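Local coordinates for protein peroxisomal acyl-CoA oxidase 1A (PDB 2FON) that probably catalyses the FAD-dependent oxidation of acyl-CoA thioesters in peroxisomal fatty-acid beta-oxidation, at residues A33-V37 / D38-I42; V567-Q570 / L571-C575; S579-I582 / L583-Q587; L608-L611 / Y612-R616. All blocks are in the same frame, centred on the assembly; numbering follows the deposited sequence.

Contact 1 (A33-V37 / D38-I42)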
loop_
_atom_site.group_PDB
_atom_site.type_symbol
_atom_site.label_atom_id
_atom_site.label_comp_id
_atom_site.label_asym_id
_atom_site.label_seq_id
_atom_site.Cartn_x
_atom_site.Cartn_y
_atom_site.Cartn_z
ATOM N N ALA B 33 -0.789 -29.094 -14.793
ATOM C CA ALA B 33 -2.166 -28.587 -14.700
ATOM C C ALA B 33 -3.079 -29.778 -14.780
ATOM O O ALA B 33 -2.758 -30.721 -15.506
ATOM C CB ALA B 33 -2.474 -27.621 -15.832
ATOM N N GLY B 34 -4.182 -29.719 -14.028
ATOM C CA GLY B 34 -5.161 -30.777 -13.928
ATOM C C GLY B 34 -6.514 -30.236 -14.324
ATOM O O GLY B 34 -7.513 -30.483 -13.623
ATOM N N PHE B 35 -6.530 -29.481 -15.436
ATOM C CA PHE B 35 -7.738 -28.913 -16.039
ATOM C C PHE B 35 -7.406 -28.339 -17.403
ATOM O O PHE B 35 -6.235 -28.223 -17.770
ATOM C CB PHE B 35 -8.409 -27.858 -15.135
ATOM C CG PHE B 35 -7.666 -26.530 -15.049
ATOM C CD1 PHE B 35 -6.758 -26.291 -14.047
ATOM C CD2 PHE B 35 -7.882 -25.524 -15.983
ATOM C CE1 PHE B 35 -6.075 -25.058 -13.970
ATOM C CE2 PHE B 35 -7.203 -24.319 -15.915
ATOM C CZ PHE B 35 -6.312 -24.081 -14.896
ATOM N N ASP B 36 -8.465 -27.978 -18.134
ATOM C CA ASP B 36 -8.428 -27.480 -19.517
ATOM C C ASP B 36 -8.310 -25.944 -19.478
ATOM O O ASP B 36 -9.233 -25.261 -19.050
ATOM C CB ASP B 36 -9.731 -27.930 -20.221
ATOM C CG ASP B 36 -9.856 -27.435 -21.687
ATOM O OD1 ASP B 36 -10.910 -27.734 -22.314
ATOM O OD2 ASP B 36 -8.932 -26.753 -22.226
ATOM N N VAL B 37 -7.169 -25.404 -19.885
ATOM C CA VAL B 37 -6.931 -23.965 -19.777
ATOM C C VAL B 37 -7.786 -23.212 -20.797
ATOM O O VAL B 37 -8.284 -22.110 -20.505
ATOM C CB VAL B 37 -5.428 -23.582 -19.910
ATOM C CG1 VAL B 37 -4.582 -24.316 -18.847
ATOM C CG2 VAL B 37 -4.909 -23.886 -21.305
ATOM N N ASP B 38 -7.984 -23.828 -21.971
ATOM C CA ASP B 38 -8.751 -23.192 -23.049
ATOM C C ASP B 38 -10.169 -22.906 -22.576
ATOM O O ASP B 38 -10.726 -21.828 -22.843
ATOM C CB ASP B 38 -8.718 -24.020 -24.339
ATOM C CG ASP B 38 -7.272 -24.145 -24.934
ATOM O OD1 ASP B 38 -6.751 -25.286 -25.078
ATOM O OD2 ASP B 38 -6.640 -23.102 -25.250
ATOM N N GLU B 39 -10.751 -23.833 -21.824
ATOM C CA GLU B 39 -12.051 -23.541 -21.251
ATOM C C GLU B 39 -11.975 -22.553 -20.083
ATOM O O GLU B 39 -12.848 -21.710 -19.954
ATOM C CB GLU B 39 -12.815 -24.817 -20.871
ATOM C CG GLU B 39 -13.325 -25.572 -22.081
ATOM C CD GLU B 39 -14.438 -24.857 -22.865
ATOM O OE1 GLU B 39 -15.285 -24.132 -22.240
ATOM O OE2 GLU B 39 -14.463 -25.058 -24.117
ATOM N N MET B 40 -10.941 -22.632 -19.246
ATOM C CA MET B 40 -10.818 -21.631 -18.192
ATOM C C MET B 40 -10.745 -20.211 -18.747
ATOM O O MET B 40 -11.409 -19.301 -18.243
ATOM C CB MET B 40 -9.666 -21.885 -17.263
ATOM C CG MET B 40 -9.853 -21.092 -15.960
ATOM S SD MET B 40 -11.091 -21.763 -14.847
ATOM C CE MET B 40 -10.254 -23.205 -14.265
ATOM N N LYS B 41 -9.986 -20.058 -19.815
ATOM C CA LYS B 41 -9.956 -18.855 -20.527
ATOM C C LYS B 41 -11.388 -18.399 -20.749
ATOM O O LYS B 41 -11.737 -17.245 -20.399
ATOM C CB LYS B 41 -9.208 -19.034 -21.827
ATOM C CG LYS B 41 -7.763 -19.540 -21.669
ATOM C CD LYS B 41 -6.854 -18.920 -22.716
ATOM C CE LYS B 41 -5.371 -19.271 -22.547
ATOM N NZ LYS B 41 -4.621 -18.873 -23.778
ATOM N N ILE B 42 -12.241 -19.274 -21.295
ATOM C CA ILE B 42 -13.626 -18.877 -21.594
ATOM C C ILE B 42 -14.340 -18.502 -20.301
ATOM O O ILE B 42 -15.059 -17.524 -20.261
ATOM C CB ILE B 42 -14.425 -19.939 -22.470
ATOM C CG1 ILE B 42 -14.095 -19.788 -23.947
ATOM C CG2 ILE B 42 -15.904 -19.715 -22.450
ATOM C CD1 ILE B 42 -13.434 -21.021 -24.592
#
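Asp36 OD2 is gripped by two backbone amides at the start of helix 37-45, making Asp36 the N-cap. Both capping bonds are weak. Asp38 N comes to 3.1 Å of Asp36 OD2 but along a strongly bent path (124°), while Glu39 N is better directed and lies farther off, at 3.5 Å from the same oxygen. The carboxylate reaches these amides because CG lies anti to the Asp36 N (chi1 178°), which carries the group forward over the opening turn. The backbone secures this turn as well: Met40 N donates to Asp36 O at 3.1 Å, the C=O closing the helix's first full turn. Asp38 OD1 stands 3.9 Å from Asp36 OD2, and these like charges are probably eased by the positive end of the helix dipole. With an alanine here, the amides of Asp38 and Glu39 would probably lose their side-chain acceptor, leaving the helix start uncapped. On another side of the turn, Phe35 and Met40 pack against each other about at right angles, in a Met-aromatic contact. Phe35 also touches Leu622 of helix 619-624 and Gln570 of helix 567-585, so the pair joins the start of helix 37-45 to both. The methyl Met40 CE sits over one face of the Phe35 ring, offset toward its rim, with CE 3.6 Å from Phe35 CE2.

Contact 2 (V567-Q570 / L571-C575)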
loop_
_atom_site.group_PDB
_atom_site.type_symbol
_atom_site.label_atom_id
_atom_site.label_comp_id
_atom_site.label_asym_id
_atom_site.label_seq_id
_atom_site.Cartn_x
_atom_site.Cartn_y
_atom_site.Cartn_z
ATOM N N VAL B 567 -12.532 -28.084 -14.717
ATOM C CA VAL B 567 -12.640 -26.632 -14.643
ATOM C C VAL B 567 -13.439 -26.214 -13.411
ATOM O O VAL B 567 -12.934 -25.503 -12.552
ATOM C CB VAL B 567 -13.257 -26.044 -15.923
ATOM C CG1 VAL B 567 -13.442 -24.542 -15.791
ATOM C CG2 VAL B 567 -12.399 -26.395 -17.122
ATOM N N LYS B 568 -14.673 -26.687 -13.336
ATOM C CA LYS B 568 -15.540 -26.505 -12.180
ATOM C C LYS B 568 -14.827 -26.872 -10.891
ATOM O O LYS B 568 -14.872 -26.118 -9.912
ATOM C CB LYS B 568 -16.837 -27.346 -12.346
ATOM C CG LYS B 568 -17.783 -27.322 -11.140
ATOM C CD LYS B 568 -19.235 -27.424 -11.542
ATOM C CE LYS B 568 -20.129 -27.648 -10.329
ATOM N NZ LYS B 568 -21.461 -28.213 -10.724
ATOM N N GLN B 569 -14.163 -28.020 -10.918
ATOM C CA GLN B 569 -13.461 -28.574 -9.783
ATOM C C GLN B 569 -12.449 -27.606 -9.238
ATOM O O GLN B 569 -12.371 -27.418 -8.032
ATOM C CB GLN B 569 -12.797 -29.901 -10.190
ATOM C CG GLN B 569 -11.428 -30.186 -9.530
ATOM C CD GLN B 569 -11.535 -30.767 -8.110
ATOM O OE1 GLN B 569 -12.028 -30.112 -7.166
ATOM N NE2 GLN B 569 -11.056 -32.001 -7.954
ATOM N N GLN B 570 -11.688 -26.975 -10.131
ATOM C CA GLN B 570 -10.712 -25.982 -9.711
ATOM C C GLN B 570 -11.395 -24.756 -9.176
ATOM O O GLN B 570 -10.850 -24.075 -8.307
ATOM C CB GLN B 570 -9.795 -25.550 -10.869
ATOM C CG GLN B 570 -8.569 -26.419 -11.122
ATOM C CD GLN B 570 -7.836 -26.814 -9.851
ATOM O OE1 GLN B 570 -7.874 -27.977 -9.439
ATOM N NE2 GLN B 570 -7.174 -25.855 -9.223
ATOM N N LEU B 571 -12.565 -24.439 -9.728
ATOM C CA LEU B 571 -13.283 -23.227 -9.329
ATOM C C LEU B 571 -13.884 -23.408 -7.973
ATOM O O LEU B 571 -13.948 -22.444 -7.221
ATOM C CB LEU B 571 -14.363 -22.802 -10.327
ATOM C CG LEU B 571 -13.857 -22.129 -11.606
ATOM C CD1 LEU B 571 -15.005 -21.811 -12.539
ATOM C CD2 LEU B 571 -13.092 -20.901 -11.227
ATOM N N GLU B 572 -14.278 -24.643 -7.657
ATOM C CA GLU B 572 -14.648 -25.000 -6.287
ATOM C C GLU B 572 -13.513 -24.808 -5.297
ATOM O O GLU B 572 -13.694 -24.218 -4.237
ATOM C CB GLU B 572 -15.143 -26.415 -6.226
ATOM C CG GLU B 572 -16.630 -26.472 -6.320
ATOM C CD GLU B 572 -17.126 -27.623 -7.206
ATOM O OE1 GLU B 572 -16.832 -28.817 -6.882
ATOM O OE2 GLU B 572 -17.822 -27.330 -8.216
ATOM N N VAL B 573 -12.339 -25.303 -5.648
ATOM C CA VAL B 573 -11.182 -25.067 -4.838
ATOM C C VAL B 573 -11.058 -23.539 -4.565
ATOM O O VAL B 573 -10.799 -23.103 -3.410
ATOM C CB VAL B 573 -9.922 -25.622 -5.533
ATOM C CG1 VAL B 573 -8.683 -25.041 -4.929
ATOM C CG2 VAL B 573 -9.866 -27.100 -5.456
ATOM N N LEU B 574 -11.262 -22.719 -5.611
ATOM C CA LEU B 574 -11.115 -21.274 -5.440
ATOM C C LEU B 574 -12.189 -20.714 -4.528
ATOM O O LEU B 574 -11.955 -19.828 -3.725
ATOM C CB LEU B 574 -11.044 -20.553 -6.780
ATOM C CG LEU B 574 -9.668 -20.704 -7.453
ATOM C CD1 LEU B 574 -9.623 -20.106 -8.857
ATOM C CD2 LEU B 574 -8.580 -20.137 -6.582
ATOM N N CYS B 575 -13.366 -21.291 -4.609
ATOM C CA CYS B 575 -14.456 -20.866 -3.750
ATOM C C CYS B 575 -14.130 -21.025 -2.281
ATOM O O CYS B 575 -14.338 -20.103 -1.481
ATOM C CB CYS B 575 -15.720 -21.663 -4.027
ATOM S SG CYS B 575 -17.036 -20.766 -3.271
#
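Lys568 and Glu572, one turn apart on helix 567-585, bend their side chains toward each other on the outer flank of its first turns, an i to i+4 pairing of opposite charges. The glutamate chain, kinked at chi2 (139°), folds back toward the helix start and lays its carboxylate beside the lysine methylenes, with Glu572 OE2 3.6 Å from Lys568 CD. The ammonium group continues past it, so that Lys568 NZ is 4.5 Å from Glu572 OE2, too far for a salt bridge; the attraction is probably modest and the touching is done by the aliphatic part. A lysine in place of Glu572 would probably set two positive charges side by side and leave Lys568 without its nearby carboxylate. Beneath them, Glu572 N donates to Lys568 O at 2.8 Å, which fixes the spacing of the two residues. Gln569 and Val573 repeat the one-turn step more loosely, Gln569 OE1 lying 4.1 Å from Val573 CG2. The inward flank is mainly apolar: Val567 lies against Met40 and Val43 of helix 37-45, while Leu571 and Leu574 pack on Tyr361 of helix 347-380 and Val573 meets Leu615 of helix 598-615. These turns thus pack among several helices, 535-558 included. At the base of this flank, Leu571 CG rests 3.6 Å from Val567 O, the carbonyl that also receives Leu571 N.

Contact 3 (S579-I582 / L583-Q587)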
loop_
_atom_site.group_PDB
_atom_site.type_symbol
_atom_site.label_atom_id
_atom_site.label_comp_id
_atom_site.label_asym_id
_atom_site.label_seq_id
_atom_site.Cartn_x
_atom_site.Cartn_y
_atom_site.Cartn_z
ATOM N N SER B 579 -13.553 -18.196 0.849
ATOM C CA SER B 579 -14.461 -18.038 1.939
ATOM C C SER B 579 -13.830 -18.515 3.223
ATOM O O SER B 579 -14.125 -17.999 4.310
ATOM C CB SER B 579 -15.751 -18.772 1.638
ATOM O OG SER B 579 -15.447 -20.020 1.082
ATOM N N LEU B 580 -12.929 -19.474 3.120
ATOM C CA LEU B 580 -12.241 -19.890 4.330
ATOM C C LEU B 580 -11.099 -18.980 4.680
ATOM O O LEU B 580 -10.731 -18.866 5.842
ATOM C CB LEU B 580 -11.803 -21.343 4.246
ATOM C CG LEU B 580 -13.042 -22.231 4.060
ATOM C CD1 LEU B 580 -12.647 -23.647 3.930
ATOM C CD2 LEU B 580 -14.082 -22.050 5.186
ATOM N N PHE B 581 -10.540 -18.277 3.705
ATOM C CA PHE B 581 -9.498 -17.302 4.059
ATOM C C PHE B 581 -10.156 -16.228 4.854
ATOM O O PHE B 581 -9.607 -15.765 5.845
ATOM C CB PHE B 581 -8.827 -16.639 2.856
ATOM C CG PHE B 581 -7.873 -15.549 3.247
ATOM C CD1 PHE B 581 -8.266 -14.216 3.221
ATOM C CD2 PHE B 581 -6.585 -15.856 3.683
ATOM C CE1 PHE B 581 -7.356 -13.177 3.613
ATOM C CE2 PHE B 581 -5.661 -14.838 4.037
ATOM C CZ PHE B 581 -6.053 -13.500 4.007
ATOM N N ILE B 582 -11.329 -15.831 4.387
ATOM C CA ILE B 582 -12.033 -14.746 4.975
ATOM C C ILE B 582 -12.453 -15.204 6.387
ATOM O O ILE B 582 -12.286 -14.457 7.389
ATOM C CB ILE B 582 -13.243 -14.339 4.099
ATOM C CG1 ILE B 582 -12.808 -13.766 2.735
ATOM C CG2 ILE B 582 -14.076 -13.308 4.803
ATOM C CD1 ILE B 582 -11.898 -12.413 2.773
ATOM N N LEU B 583 -12.955 -16.440 6.479
ATOM C CA LEU B 583 -13.447 -16.923 7.756
ATOM C C LEU B 583 -12.343 -16.882 8.808
ATOM O O LEU B 583 -12.607 -16.532 9.949
ATOM C CB LEU B 583 -14.062 -18.305 7.638
ATOM C CG LEU B 583 -14.610 -18.923 8.931
ATOM C CD1 LEU B 583 -15.825 -19.814 8.671
ATOM C CD2 LEU B 583 -13.520 -19.684 9.728
ATOM N N HIS B 584 -11.107 -17.219 8.426
ATOM C CA HIS B 584 -9.976 -17.188 9.382
ATOM C C HIS B 584 -9.571 -15.740 9.732
ATOM O O HIS B 584 -9.264 -15.449 10.879
ATOM C CB HIS B 584 -8.786 -17.977 8.820
ATOM C CG HIS B 584 -7.596 -18.022 9.723
ATOM N ND1 HIS B 584 -7.442 -18.981 10.706
ATOM C CD2 HIS B 584 -6.484 -17.241 9.782
ATOM C CE1 HIS B 584 -6.297 -18.788 11.341
ATOM N NE2 HIS B 584 -5.690 -17.745 10.793
ATOM N N LYS B 585 -9.571 -14.848 8.743
ATOM C CA LYS B 585 -9.124 -13.526 8.949
ATOM C C LYS B 585 -10.037 -12.845 9.970
ATOM O O LYS B 585 -9.578 -12.156 10.882
ATOM C CB LYS B 585 -9.184 -12.845 7.591
ATOM C CG LYS B 585 -9.307 -11.345 7.563
ATOM C CD LYS B 585 -8.107 -10.761 7.050
ATOM C CE LYS B 585 -8.182 -9.282 6.959
ATOM N NZ LYS B 585 -8.301 -9.011 5.521
ATOM N N HIS B 586 -11.342 -13.052 9.819
ATOM C CA HIS B 586 -12.308 -12.414 10.658
ATOM C C HIS B 586 -12.833 -13.484 11.622
ATOM O O HIS B 586 -14.015 -13.498 12.035
ATOM C CB HIS B 586 -13.425 -11.853 9.795
ATOM C CG HIS B 586 -13.101 -10.560 9.103
ATOM N ND1 HIS B 586 -12.749 -10.490 7.771
ATOM C CD2 HIS B 586 -13.147 -9.275 9.540
ATOM C CE1 HIS B 586 -12.544 -9.227 7.429
ATOM N NE2 HIS B 586 -12.758 -8.475 8.491
ATOM N N GLN B 587 -11.960 -14.394 12.024
ATOM C CA GLN B 587 -12.443 -15.500 12.853
ATOM C C GLN B 587 -13.218 -15.108 14.104
ATOM O O GLN B 587 -14.084 -15.829 14.551
ATOM C CB GLN B 587 -11.327 -16.443 13.219
ATOM C CG GLN B 587 -11.664 -17.837 12.803
ATOM C CD GLN B 587 -11.004 -18.837 13.664
ATOM O OE1 GLN B 587 -10.769 -18.576 14.831
ATOM N NE2 GLN B 587 -10.670 -19.993 13.100
#
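Lys585 runs alongside Phe581 on the last turn of helix 567-585. CB lies near two successive carbonyl oxygens, with Lys585 CB 3.4 Å from Phe581 O and slightly farther from Ile582 O. With chi1 at 156°, the chain leaves CB on the side opposite its own amide nitrogen and heads toward the aromatic residue, and the bend at chi2 then brings CD round to the ring. There Lys585 CD meets Phe581 CE1 at 4.3 Å, approaching obliquely. CE draws off from the ring, and a second bend, at chi4, turns NZ back alongside it at an exposed position, without a close contact. The backbone holds the pair in step, since Lys585 N donates to Phe581 O at 3.0 Å. The same i to i+4 pattern carries the helix to its end: His586 N binds Ile582 O at 3.0 Å in a nearly straight bond (165°), although His586 has already left helical backbone angles. Its ring turns an edge to that carbonyl, His586 ND1 being 4.0 Å from Ile582 O. On another flank, His584 NE2 is hydrogen-bonded to Glu540 of the second subunit, which brings this helix end to the dimer contact. Within the subunit, Phe581 packs against Pro355 and Asn351 of helix 347-380, the helix that carries the FAD-binding Arg352; Leu583 and His584 pack against Ala604 and Asn605 of helix 598-615, while Ile582 and His586 are flanked by helices 499-521 and 535-558.

Contact 4 (L608-L611 / Y612-R616); sequences LRAL and YSQLR
Leu608 lies against the Tyr612 ring one turn on in helix 598-615, and this i to i+4 pair is the dense side of the helix. The leucine branch point does the touching: Leu608 CG is 3.6 Å from Tyr612 CZ, and both methyls flank the phenol end. A chi1 of -169° swings the isobutyl group along the helix to the ring. Nearer the backbone, Leu608 O lies 3.3 Å above the ring plane, toward the rim, while the same oxygen accepts Tyr612 N at 3.0 Å. The phenol is held at its tip too, by a hydrogen bond between Tyr612 OH and Asn351 OD1, and the side chain also touches Phe581 of helix 567-585 and Pro355 of helix 347-380. The Tyr612 side chain is about 12 Å from the bound FAD, so it probably forms part of the packing near the cofactor site without touching the cofactor.

The other side is looser and more polar. Arg609 points its guanidinium back to Asp606 in a salt bridge and packs on Glu533 of the second subunit. Ser613 OG is hydrogen-bonded to Lys347. The exposed Gln614 side chain only brushes those of Ala610 and Leu611, the latter itself buried against Ile577. The Gln614 amide lies near both: Gln614 NE2 is 4.4 Å from Ala610 CB, and Gln614 OE1 is 4.2 Å from Leu611 CD2.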
loop_
_atom_site.group_PDB
_atom_site.type_symbol
_atom_site.label_atom_id
_atom_site.label_comp_id
_atom_site.label_asym_id
_atom_site.label_seq_id
_atom_site.Cartn_x
_atom_site.Cartn_y
_atom_site.Cartn_z
ATOM N N LEU B 608 -8.495 -24.941 4.678
ATOM C CA LEU B 608 -7.707 -23.972 3.908
ATOM C C LEU B 608 -6.249 -24.468 3.645
ATOM O O LEU B 608 -5.683 -24.259 2.579
ATOM C CB LEU B 608 -7.694 -22.616 4.626
ATOM C CG LEU B 608 -7.172 -21.304 4.003
ATOM C CD1 LEU B 608 -8.029 -20.833 2.804
ATOM C CD2 LEU B 608 -7.105 -20.193 5.101
ATOM N N ARG B 609 -5.645 -25.148 4.605
ATOM C CA ARG B 609 -4.292 -25.592 4.388
ATOM C C ARG B 609 -4.306 -26.647 3.288
ATOM O O ARG B 609 -3.563 -26.536 2.319
ATOM C CB ARG B 609 -3.715 -26.150 5.669
ATOM C CG ARG B 609 -2.259 -25.902 5.820
ATOM C CD ARG B 609 -1.747 -26.698 7.003
ATOM N NE ARG B 609 -2.290 -26.109 8.218
ATOM C CZ ARG B 609 -3.059 -26.738 9.095
ATOM N NH1 ARG B 609 -3.358 -28.023 8.930
ATOM N NH2 ARG B 609 -3.512 -26.073 10.155
ATOM N N ALA B 610 -5.183 -27.642 3.437
ATOM C CA ALA B 610 -5.448 -28.658 2.408
ATOM C C ALA B 610 -5.680 -28.009 1.038
ATOM O O ALA B 610 -5.097 -28.437 0.035
ATOM C CB ALA B 610 -6.647 -29.532 2.811
ATOM N N LEU B 611 -6.492 -26.950 1.008
ATOM C CA LEU B 611 -6.860 -26.338 -0.256
ATOM C C LEU B 611 -5.656 -25.705 -0.956
ATOM O O LEU B 611 -5.481 -25.862 -2.162
ATOM C CB LEU B 611 -8.010 -25.358 -0.090
ATOM C CG LEU B 611 -9.385 -25.968 0.173
ATOM C CD1 LEU B 611 -10.396 -24.850 0.360
ATOM C CD2 LEU B 611 -9.849 -26.944 -0.917
ATOM N N TYR B 612 -4.814 -25.016 -0.188
ATOM C CA TYR B 612 -3.568 -24.496 -0.700
ATOM C C TYR B 612 -2.770 -25.630 -1.389
ATOM O O TYR B 612 -2.312 -25.476 -2.511
ATOM C CB TYR B 612 -2.750 -23.829 0.424
ATOM C CG TYR B 612 -3.277 -22.534 1.030
ATOM C CD1 TYR B 612 -2.927 -22.184 2.315
ATOM C CD2 TYR B 612 -4.089 -21.660 0.327
ATOM C CE1 TYR B 612 -3.367 -21.007 2.921
ATOM C CE2 TYR B 612 -4.560 -20.467 0.919
ATOM C CZ TYR B 612 -4.188 -20.158 2.241
ATOM O OH TYR B 612 -4.591 -18.989 2.885
ATOM N N SER B 613 -2.626 -26.767 -0.729
ATOM C CA SER B 613 -1.851 -27.883 -1.301
ATOM C C SER B 613 -2.400 -28.396 -2.620
ATOM O O SER B 613 -1.635 -28.822 -3.464
ATOM C CB SER B 613 -1.768 -29.060 -0.339
ATOM O OG SER B 613 -0.927 -28.732 0.739
ATOM N N GLN B 614 -3.724 -28.378 -2.784
ATOM C CA GLN B 614 -4.301 -28.786 -4.057
ATOM C C GLN B 614 -4.224 -27.667 -5.086
ATOM O O GLN B 614 -3.918 -27.921 -6.235
ATOM C CB GLN B 614 -5.716 -29.374 -3.937
ATOM C CG GLN B 614 -6.432 -29.146 -2.609
ATOM C CD GLN B 614 -7.607 -30.141 -2.371
ATOM O OE1 GLN B 614 -8.594 -30.207 -3.155
ATOM N NE2 GLN B 614 -7.509 -30.895 -1.280
ATOM N N LEU B 615 -4.468 -26.426 -4.698
ATOM C CA LEU B 615 -4.312 -25.353 -5.658
ATOM C C LEU B 615 -2.913 -25.410 -6.246
ATOM O O LEU B 615 -2.804 -25.484 -7.459
ATOM C CB LEU B 615 -4.595 -23.964 -5.068
ATOM C CG LEU B 615 -4.820 -22.894 -6.153
ATOM C CD1 LEU B 615 -6.067 -23.138 -6.936
ATOM C CD2 LEU B 615 -4.970 -21.553 -5.579
ATOM N N ARG B 616 -1.877 -25.417 -5.391
ATOM C CA ARG B 616 -0.462 -25.490 -5.795
ATOM C C ARG B 616 -0.142 -25.984 -7.219
ATOM O O ARG B 616 0.443 -25.249 -8.020
ATOM C CB ARG B 616 0.391 -26.273 -4.787
ATOM C CG ARG B 616 1.811 -26.468 -5.247
ATOM C CD ARG B 616 2.459 -25.145 -5.621
ATOM N NE ARG B 616 3.855 -25.285 -6.045
ATOM C CZ ARG B 616 4.310 -25.306 -7.307
ATOM N NH1 ARG B 616 3.480 -25.200 -8.331
ATOM N NH2 ARG B 616 5.618 -25.415 -7.542
#

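Overall arrangement
Contact 1 comes first, at the start of helix 37-45; contacts 2 and 3 follow some 525 residues later on helix 567-585, their centres 18 Å apart, and contact 4 lies on helix 598-615. Contact 2 is the meeting point. Its centre is 11 Å from that of contact 1, where Phe35 CD1 touches Gln570 CG at 3.4 Å, and 12 Å from that of contact 4, where Leu615 joins it. Contacts 3 and 4 touch through Phe581, Leu608 and Tyr612. Two neighbouring C-terminal helices thus pack along their length, with the start of helix 37-45 at one end; contact 3 reaches the second subunit, and contacts 3 and 4 lie near the FAD-binding Arg352.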